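6-phosphogluconate dehydratase (Shewanella oneidensis, PDB 2GP4) catalyses the dehydration of 6-phosphogluconate to 2-keto-3-deoxy-6-phosphogluconate, an Entner-Doudoroff step that relies on an iron-sulfur cluster, absent from this apo form. Local coordinates at residues A[579-582]-A[583-586]; A[46-49]-A[50-53]; A[272-275]-A[276-280]. One frame throughout, in Å; residues are numbered along the deposited sequence.

Interaction 1 (A[579-582]-A[583-586])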
ATOM      1  N   ASP A 579     -29.881  17.610  -9.662  1.00 34.08           N
ATOM      2  CA  ASP A 579     -30.318  17.117  -8.354  1.00 34.77           C
ATOM      3  C   ASP A 579     -31.806  16.753  -8.369  1.00 35.07           C
ATOM      4  O   ASP A 579     -32.212  15.758  -7.759  1.00 35.13           O
ATOM      5  CB  ASP A 579     -30.050  18.159  -7.259  1.00 34.96           C
ATOM      6  CG  ASP A 579     -28.632  18.087  -6.700  1.00 35.60           C
ATOM      7  OD1 ASP A 579     -27.673  17.879  -7.475  1.00 36.75           O
ATOM      8  OD2 ASP A 579     -28.474  18.256  -5.472  1.00 36.03           O
ATOM      9  N   THR A 580     -32.602  17.554  -9.081  1.00 35.37           N
ATOM     10  CA  THR A 580     -34.049  17.335  -9.197  1.00 35.75           C
ATOM     11  C   THR A 580     -34.394  16.034  -9.931  1.00 35.82           C
ATOM     12  O   THR A 580     -35.259  15.279  -9.477  1.00 35.88           O
ATOM     13  CB  THR A 580     -34.769  18.527  -9.869  1.00 35.78           C
ATOM     14  OG1 THR A 580     -34.240  18.739 -11.185  1.00 36.50           O
ATOM     15  CG2 THR A 580     -34.589  19.794  -9.048  1.00 35.95           C
ATOM     16  N   GLU A 581     -33.712  15.765 -11.046  1.00 35.81           N
ATOM     17  CA  GLU A 581     -33.902  14.503 -11.761  1.00 35.85           C
ATOM     18  C   GLU A 581     -33.443  13.306 -10.924  1.00 35.85           C
ATOM     19  O   GLU A 581     -33.958  12.199 -11.084  1.00 36.01           O
ATOM     20  CB  GLU A 581     -33.200  14.505 -13.126  1.00 35.77           C
ATOM     21  CG  GLU A 581     -33.701  13.395 -14.061  1.00 36.00           C
ATOM     22  CD  GLU A 581     -32.857  13.205 -15.313  1.00 36.09           C
ATOM     23  OE1 GLU A 581     -32.265  14.190 -15.808  1.00 36.51           O
ATOM     24  OE2 GLU A 581     -32.802  12.057 -15.812  1.00 36.12           O
ATOM     25  N   LEU A 582     -32.484  13.531 -10.028  1.00 35.78           N
ATOM     26  CA  LEU A 582     -31.988  12.459  -9.163  1.00 35.87           C
ATOM     27  C   LEU A 582     -32.945  12.132  -8.019  1.00 35.86           C
ATOM     28  O   LEU A 582     -32.942  11.014  -7.501  1.00 35.95           O
ATOM     29  CB  LEU A 582     -30.591  12.789  -8.624  1.00 35.85           C
ATOM     30  CG  LEU A 582     -29.446  12.690  -9.637  1.00 35.92           C
ATOM     31  CD1 LEU A 582     -28.185  13.382  -9.127  1.00 35.75           C
ATOM     32  CD2 LEU A 582     -29.159  11.239 -10.018  1.00 35.78           C
ATOM     33  N   ALA A 583     -33.767  13.110  -7.641  1.00 35.87           N
ATOM     34  CA  ALA A 583     -34.782  12.925  -6.602  1.00 35.78           C
ATOM     35  C   ALA A 583     -35.937  12.026  -7.059  1.00 35.72           C
ATOM     36  O   ALA A 583     -36.620  11.410  -6.232  1.00 35.80           O
ATOM     37  CB  ALA A 583     -35.308  14.274  -6.125  1.00 35.77           C
ATOM     38  N   THR A 584     -36.152  11.957  -8.372  1.00 35.57           N
ATOM     39  CA  THR A 584     -37.202  11.112  -8.945  1.00 35.44           C
ATOM     40  C   THR A 584     -36.758   9.653  -9.024  1.00 35.37           C
ATOM     41  O   THR A 584     -37.587   8.739  -8.983  1.00 35.23           O
ATOM     42  CB  THR A 584     -37.617  11.583 -10.359  1.00 35.51           C
ATOM     43  OG1 THR A 584     -36.533  11.386 -11.276  1.00 35.78           O
ATOM     44  CG2 THR A 584     -38.019  13.057 -10.357  1.00 35.49           C
ATOM     45  N   ARG A 585     -35.445   9.447  -9.128  1.00 35.36           N
ATOM     46  CA  ARG A 585     -34.868   8.117  -9.351  1.00 35.16           C
ATOM     47  C   ARG A 585     -34.816   7.240  -8.102  1.00 35.31           C
ATOM     48  O   ARG A 585     -34.493   7.708  -7.006  1.00 35.44           O
ATOM     49  CB  ARG A 585     -33.462   8.235  -9.948  1.00 34.84           C
ATOM     50  CG  ARG A 585     -33.429   8.757 -11.370  1.00 34.14           C
ATOM     51  CD  ARG A 585     -32.006   8.897 -11.872  1.00 32.98           C
ATOM     52  NE  ARG A 585     -31.958   9.488 -13.208  1.00 32.63           N
ATOM     53  CZ  ARG A 585     -30.886   9.483 -13.999  1.00 32.51           C
ATOM     54  NH1 ARG A 585     -29.756   8.913 -13.599  1.00 32.70           N
ATOM     55  NH2 ARG A 585     -30.944  10.045 -15.195  1.00 32.33           N
ATOM     56  N   THR A 586     -35.142   5.964  -8.283  1.00 35.40           N
ATOM     57  CA  THR A 586     -34.905   4.952  -7.265  1.00 35.48           C
ATOM     58  C   THR A 586     -33.723   4.101  -7.714  1.00 35.46           C
ATOM     59  O   THR A 586     -33.692   3.614  -8.847  1.00 35.40           O
ATOM     60  CB  THR A 586     -36.152   4.063  -7.032  1.00 35.53           C
ATOM     61  OG1 THR A 586     -37.252   4.884  -6.622  1.00 36.12           O
ATOM     62  CG2 THR A 586     -35.895   3.015  -5.950  1.00 35.34           C
TER
HETATM   63  O   HOH W   1     -34.864   9.691 -14.458  1.00 37.22           O
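The backbone oxygen of E581 is gripped twice by T584, strongly by the hydroxyl OG1 (E581 O to T584 OG1, 2.7 Å) and weakly by the amide (E581 O to T584 N, 3.5 Å). The torsion explains the short bond: with chi1 at 67°, OG1 of T584 sits between its own N and carbonyl carbon and reaches back along the helix to the carbonyl three residues earlier. Its methyl CG2 instead lies alongside T580 O.

One turn on, the E581 side chain, extended beyond CG, meets the guanidinium of R585 in a salt bridge, E581 OE2 to R585 NH2 at 2.8 Å. NH2 approaches from well above the carboxylate plane (53° out of it), and the two flat groups are turned 73° apart, which excludes a coplanar, two-pronged pairing. A water takes a bond from R585 NE at 3.2 Å and gives a weak one to E581 OE2, bridging the pair a second time. The arginine's stronger claim lies elsewhere, in the salt bridge of NH1 with D562. With an alanine here in place of the arginine, E581 and D562 are likely to lose their shared positive partner, and a gap to open beside L582, whose CD2 packs on R585 CD at 4.1 Å.

The backbone bonds are loose. A583 N is shared weakly between D579 O and T580 O, and R585 N reaches L582 O only at 3.4 Å, an oxygen that K557 NZ also bonds. At the start of the helix, S578 OG bonds E581 N. L582 is turned inward onto L554 and V577, while most of its neighbours face solvent. The weak bonds show the helical pattern fading towards R585. A Glu-Arg salt bridge four residues apart is a common helix-surface pairing, found here on the short helix 579-584 that follows strand 572-575.

Interaction 2 (A[46-49]-A[50-53])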
ATOM      1  N   ALA A  46      -2.311   6.158  26.215  1.00 28.47           N
ATOM      2  CA  ALA A  46      -2.688   4.765  26.452  1.00 29.41           C
ATOM      3  C   ALA A  46      -1.468   3.850  26.464  1.00 30.27           C
ATOM      4  O   ALA A  46      -1.357   2.971  27.324  1.00 30.32           O
ATOM      5  CB  ALA A  46      -3.687   4.303  25.416  1.00 29.17           C
ATOM      6  N   LEU A  47      -0.558   4.066  25.511  1.00 31.29           N
ATOM      7  CA  LEU A  47       0.722   3.353  25.468  1.00 32.38           C
ATOM      8  C   LEU A  47       1.506   3.493  26.773  1.00 33.36           C
ATOM      9  O   LEU A  47       2.117   2.524  27.236  1.00 33.37           O
ATOM     10  CB  LEU A  47       1.575   3.830  24.288  1.00 32.21           C
ATOM     11  CG  LEU A  47       1.612   2.970  23.017  1.00 32.58           C
ATOM     12  CD1 LEU A  47       0.220   2.540  22.533  1.00 31.81           C
ATOM     13  CD2 LEU A  47       2.392   3.684  21.909  1.00 32.25           C
ATOM     14  N   ASN A  48       1.479   4.692  27.357  1.00 34.45           N
ATOM     15  CA  ASN A  48       2.108   4.941  28.654  1.00 35.74           C
ATOM     16  C   ASN A  48       1.391   4.227  29.799  1.00 36.41           C
ATOM     17  O   ASN A  48       2.038   3.755  30.735  1.00 36.67           O
ATOM     18  CB  ASN A  48       2.216   6.441  28.952  1.00 35.79           C
ATOM     19  CG  ASN A  48       3.107   6.734  30.146  1.00 35.99           C
ATOM     20  OD1 ASN A  48       2.779   7.563  30.993  1.00 36.60           O
ATOM     21  ND2 ASN A  48       4.237   6.041  30.226  1.00 36.42           N
ATOM     22  N   ASP A  49       0.062   4.158  29.717  1.00 37.20           N
ATOM     23  CA  ASP A  49      -0.738   3.390  30.669  1.00 38.10           C
ATOM     24  C   ASP A  49      -0.402   1.907  30.555  1.00 38.81           C
ATOM     25  O   ASP A  49      -0.332   1.203  31.562  1.00 38.80           O
ATOM     26  CB  ASP A  49      -2.241   3.599  30.432  1.00 38.05           C
ATOM     27  CG  ASP A  49      -2.656   5.060  30.501  1.00 38.13           C
ATOM     28  OD1 ASP A  49      -2.095   5.816  31.322  1.00 38.34           O
ATOM     29  OD2 ASP A  49      -3.553   5.450  29.726  1.00 38.05           O
ATOM     30  N   ALA A  50      -0.201   1.447  29.318  1.00 39.85           N
ATOM     31  CA  ALA A  50       0.182   0.065  29.031  1.00 40.74           C
ATOM     32  C   ALA A  50       1.563  -0.269  29.602  1.00 41.55           C
ATOM     33  O   ALA A  50       1.802  -1.398  30.035  1.00 41.66           O
ATOM     34  CB  ALA A  50       0.140  -0.202  27.529  1.00 40.55           C
ATOM     35  N   ARG A  51       2.459   0.720  29.599  1.00 42.47           N
ATOM     36  CA  ARG A  51       3.772   0.592  30.232  1.00 43.58           C
ATOM     37  C   ARG A  51       3.668   0.486  31.750  1.00 44.20           C
ATOM     38  O   ARG A  51       4.300  -0.376  32.361  1.00 44.24           O
ATOM     39  CB  ARG A  51       4.667   1.779  29.876  1.00 43.64           C
ATOM     40  CG  ARG A  51       5.621   1.533  28.729  1.00 44.37           C
ATOM     41  CD  ARG A  51       6.507   2.746  28.507  1.00 45.94           C
ATOM     42  NE  ARG A  51       5.777   3.851  27.888  1.00 47.58           N
ATOM     43  CZ  ARG A  51       6.243   5.093  27.768  1.00 48.44           C
ATOM     44  NH1 ARG A  51       7.452   5.409  28.224  1.00 48.74           N
ATOM     45  NH2 ARG A  51       5.495   6.024  27.190  1.00 48.51           N
ATOM     46  N   ASN A  52       2.861   1.364  32.346  1.00 45.03           N
ATOM     47  CA  ASN A  52       2.701   1.436  33.797  1.00 45.98           C
ATOM     48  C   ASN A  52       2.095   0.172  34.418  1.00 46.48           C
ATOM     49  O   ASN A  52       1.968   0.077  35.643  1.00 46.56           O
ATOM     50  CB  ASN A  52       1.875   2.672  34.185  1.00 46.09           C
ATOM     51  CG  ASN A  52       2.598   3.988  33.890  1.00 46.59           C
ATOM     52  OD1 ASN A  52       3.797   4.013  33.595  1.00 46.97           O
ATOM     53  ND2 ASN A  52       1.860   5.092  33.974  1.00 46.75           N
ATOM     54  N   HIS A  53       1.741  -0.791  33.568  1.00 46.98           N
ATOM     55  CA  HIS A  53       1.193  -2.073  34.012  1.00 47.45           C
ATOM     56  C   HIS A  53       2.254  -3.178  34.019  1.00 47.43           C
ATOM     57  O   HIS A  53       3.107  -3.249  33.130  1.00 47.44           O
ATOM     58  CB  HIS A  53      -0.000  -2.480  33.139  1.00 47.57           C
ATOM     59  CG  HIS A  53      -0.853  -3.551  33.743  1.00 48.53           C
ATOM     60  ND1 HIS A  53      -0.975  -4.808  33.191  1.00 49.47           N
ATOM     61  CD2 HIS A  53      -1.624  -3.554  34.859  1.00 49.07           C
ATOM     62  CE1 HIS A  53      -1.788  -5.537  33.935  1.00 49.78           C
ATOM     63  NE2 HIS A  53      -2.194  -4.800  34.954  1.00 49.56           N
TER
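This is a contact within the last turn of the long helix 23-51, where the N48 amide meets one face of the R51 guanidinium at the protein surface, just before the unmodelled residues 54-109. Three sound backbone bonds define the turn: A50 N to A46 O at 2.8 Å, R51 N to L47 O at 3.0 Å and N52 N to N48 O at 3.0 Å.

Among side chains, the main feature is this amide-guanidinium approach. ND2 of N48 stands 3.2 Å above the guanidinium plane, over its centre, with the amide turned 61° from it. With chi1 at -168°, N48 sends its amide out beside R51, whose chain bends at chi3 and brings its end back over it. R51 also packs on E290 and Y295. CG of N52 lies 3.2 Å from N48 O, and the N52 amide crosses that of N48 obliquely, planes 71° apart. D49 is tied by OD2 to the hydroxyl of Y628, and A46 touches Y628 and I624, linking this turn to the C-terminus.

Since N48 ND2 and R51 NH2 are both donors, the approach is a van der Waals contact on the guanidinium face, neither a hydrogen bond nor a stack, and the amide nitrogen is unlikely to offset the arginine's charge.

Interaction 3 (A[272-275]-A[276-280])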
ATOM      1  N   PRO A 272      23.444 -17.380   3.733  1.00 45.40           N
ATOM      2  CA  PRO A 272      23.990 -17.225   5.085  1.00 44.95           C
ATOM      3  C   PRO A 272      23.924 -15.791   5.626  1.00 44.47           C
ATOM      4  O   PRO A 272      23.981 -15.601   6.840  1.00 44.43           O
ATOM      5  CB  PRO A 272      25.446 -17.692   4.944  1.00 45.02           C
ATOM      6  CG  PRO A 272      25.747 -17.613   3.496  1.00 45.20           C
ATOM      7  CD  PRO A 272      24.459 -17.876   2.784  1.00 45.41           C
ATOM      8  N   LEU A 273      23.807 -14.799   4.743  1.00 43.94           N
ATOM      9  CA  LEU A 273      23.563 -13.420   5.176  1.00 43.41           C
ATOM     10  C   LEU A 273      22.178 -13.295   5.809  1.00 43.23           C
ATOM     11  O   LEU A 273      22.026 -12.668   6.862  1.00 43.09           O
ATOM     12  CB  LEU A 273      23.715 -12.425   4.018  1.00 43.42           C
ATOM     13  CG  LEU A 273      23.423 -10.946   4.322  1.00 43.19           C
ATOM     14  CD1 LEU A 273      24.381 -10.381   5.367  1.00 42.50           C
ATOM     15  CD2 LEU A 273      23.459 -10.107   3.060  1.00 43.20           C
ATOM     16  N   ARG A 274      21.181 -13.895   5.158  1.00 42.93           N
ATOM     17  CA  ARG A 274      19.827 -13.987   5.702  1.00 42.74           C
ATOM     18  C   ARG A 274      19.837 -14.632   7.089  1.00 42.63           C
ATOM     19  O   ARG A 274      19.121 -14.185   7.985  1.00 42.61           O
ATOM     20  CB  ARG A 274      18.895 -14.738   4.732  1.00 42.79           C
ATOM     21  CG  ARG A 274      17.562 -15.222   5.313  1.00 42.41           C
ATOM     22  CD  ARG A 274      16.622 -14.091   5.718  1.00 42.68           C
ATOM     23  NE  ARG A 274      16.144 -13.312   4.580  1.00 42.98           N
ATOM     24  CZ  ARG A 274      16.343 -12.008   4.419  1.00 43.55           C
ATOM     25  NH1 ARG A 274      17.007 -11.304   5.328  1.00 43.58           N
ATOM     26  NH2 ARG A 274      15.863 -11.396   3.345  1.00 43.59           N
ATOM     27  N   GLU A 275      20.664 -15.658   7.277  1.00 42.47           N
ATOM     28  CA  GLU A 275      20.788 -16.265   8.597  1.00 42.54           C
ATOM     29  C   GLU A 275      21.332 -15.261   9.610  1.00 42.06           C
ATOM     30  O   GLU A 275      20.808 -15.158  10.715  1.00 42.02           O
ATOM     31  CB  GLU A 275      21.635 -17.544   8.578  1.00 42.44           C
ATOM     32  CG  GLU A 275      21.355 -18.440   9.790  1.00 43.06           C
ATOM     33  CD  GLU A 275      22.151 -19.736   9.804  1.00 43.18           C
ATOM     34  OE1 GLU A 275      22.151 -20.464   8.785  1.00 43.84           O
ATOM     35  OE2 GLU A 275      22.765 -20.032  10.853  1.00 43.88           O
ATOM     36  N   ALA A 276      22.360 -14.512   9.217  1.00 41.81           N
ATOM     37  CA  ALA A 276      22.951 -13.482  10.077  1.00 41.52           C
ATOM     38  C   ALA A 276      21.976 -12.343  10.405  1.00 41.38           C
ATOM     39  O   ALA A 276      21.950 -11.856  11.536  1.00 41.14           O
ATOM     40  CB  ALA A 276      24.233 -12.938   9.453  1.00 41.49           C
ATOM     41  N   LEU A 277      21.177 -11.932   9.419  1.00 41.35           N
ATOM     42  CA  LEU A 277      20.175 -10.878   9.606  1.00 41.43           C
ATOM     43  C   LEU A 277      19.030 -11.292  10.527  1.00 41.60           C
ATOM     44  O   LEU A 277      18.447 -10.445  11.205  1.00 41.72           O
ATOM     45  CB  LEU A 277      19.622 -10.399   8.265  1.00 41.32           C
ATOM     46  CG  LEU A 277      20.554  -9.599   7.349  1.00 41.18           C
ATOM     47  CD1 LEU A 277      19.853  -9.308   6.037  1.00 40.38           C
ATOM     48  CD2 LEU A 277      21.034  -8.306   7.999  1.00 40.80           C
ATOM     49  N   ASN A 278      18.710 -12.585  10.545  1.00 41.66           N
ATOM     50  CA  ASN A 278      17.738 -13.129  11.490  1.00 41.84           C
ATOM     51  C   ASN A 278      18.272 -13.065  12.914  1.00 42.12           C
ATOM     52  O   ASN A 278      17.517 -12.829  13.860  1.00 42.13           O
ATOM     53  CB  ASN A 278      17.366 -14.574  11.137  1.00 41.68           C
ATOM     54  CG  ASN A 278      16.626 -14.689   9.805  1.00 41.78           C
ATOM     55  OD1 ASN A 278      15.960 -13.753   9.351  1.00 40.91           O
ATOM     56  ND2 ASN A 278      16.743 -15.851   9.175  1.00 41.96           N
ATOM     57  N   LYS A 279      19.581 -13.267  13.054  1.00 42.50           N
ATOM     58  CA  LYS A 279      20.233 -13.231  14.358  1.00 42.97           C
ATOM     59  C   LYS A 279      20.303 -11.799  14.876  1.00 43.20           C
ATOM     60  O   LYS A 279      20.075 -11.548  16.063  1.00 43.31           O
ATOM     61  CB  LYS A 279      21.646 -13.826  14.286  1.00 43.10           C
ATOM     62  CG  LYS A 279      21.781 -15.120  13.484  1.00 43.74           C
ATOM     63  CD  LYS A 279      21.329 -16.351  14.260  1.00 44.81           C
ATOM     64  CE  LYS A 279      21.702 -17.634  13.526  1.00 45.13           C
ATOM     65  NZ  LYS A 279      23.180 -17.786  13.370  1.00 45.90           N
HETATM   66  N   MSE A 280      20.619 -10.865  13.981  1.00 43.44           N
HETATM   67  CA  MSE A 280      20.727  -9.456  14.340  1.00 43.69           C
HETATM   68  C   MSE A 280      19.372  -8.888  14.756  1.00 43.28           C
HETATM   69  O   MSE A 280      19.282  -8.123  15.715  1.00 43.07           O
HETATM   70  CB  MSE A 280      21.320  -8.647  13.184  1.00 44.32           C
HETATM   71  CG  MSE A 280      21.685  -7.223  13.554  1.00 45.53           C
HETATM   72 SE   MSE A 280      23.123  -7.186  14.861  1.00 51.23          SE
HETATM   73  CE  MSE A 280      22.770  -5.450  15.686  1.00 47.16           C
TER
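Backbone bonds between P272-E275 and A276-M280 are those of a regular alpha-helix. A276 N to P272 O (3.1 Å), L277 N to L273 O (2.8 Å) and N278 N to R274 O (3.0 Å) succeed one another at four-residue spacing, and K279 N to E275 O continues the series.

The charged contact is between E275 and K279, whose side chains lie side by side and point the same way. OE2 of E275 and NZ of K279 form a salt bridge at 3.4 Å, a weak hydrogen bond. CG of E275 is anti to the backbone N (chi1 -159°) and the chain beyond it is extended, whereas the lysine bends at chi2 and chi4; CE of K279 consequently rides alongside CG of E275 at 3.8 Å, so the aliphatic parts touch as well as the charges. Both residues are solvent-exposed.

The apolar face of the helix packs on strands 403-408 and 411-416. L273 and L277 follow each other at four-residue spacing, L273 CG to L277 CD1 at 4.3 Å, and both pack on L412; L407 is met by P272, L273 and A276, and L277 also reaches P405 and W414. Helix 272-287 thus lies with its opening turns against these two strands, while V267 touches L273, R274 and L277 from a loop.

R274 is buried, and its polar end is held by backbone carbonyls: NH2 bonds S264 O and NE bonds A198 O. Folded by bends at chi2 and chi3, it crosses L277 at about a right angle, R274 NH1 lying 3.5 Å from L277 CD1. CD of R274 lies 3.7 Å from N278 OD1, and the N278 amide plane is turned 31° from the guanidinium.

In the fold
Each contact is local, within or at the end of its own helix (579-584, 23-51 and 272-287), in separate parts of the chain: interaction 2 closes before interaction 3 opens, and interaction 3 before interaction 1. Interactions 1 and 3, in the C-terminal and N-terminal parts of the dehydratase, lie on opposite sides of the chain's centre, 64 Å apart between centres. Interaction 2 is nearer interaction 3 (centres 33 Å apart, nearest atoms about 21 Å) than interaction 1 (53 Å between centres), and no two touch. Interactions 1 and 3 each hold an acid-base pair four residues apart; interaction 2 has none. The iron-sulfur cluster is absent from this apo form, so no distance from the contacts to it can be given.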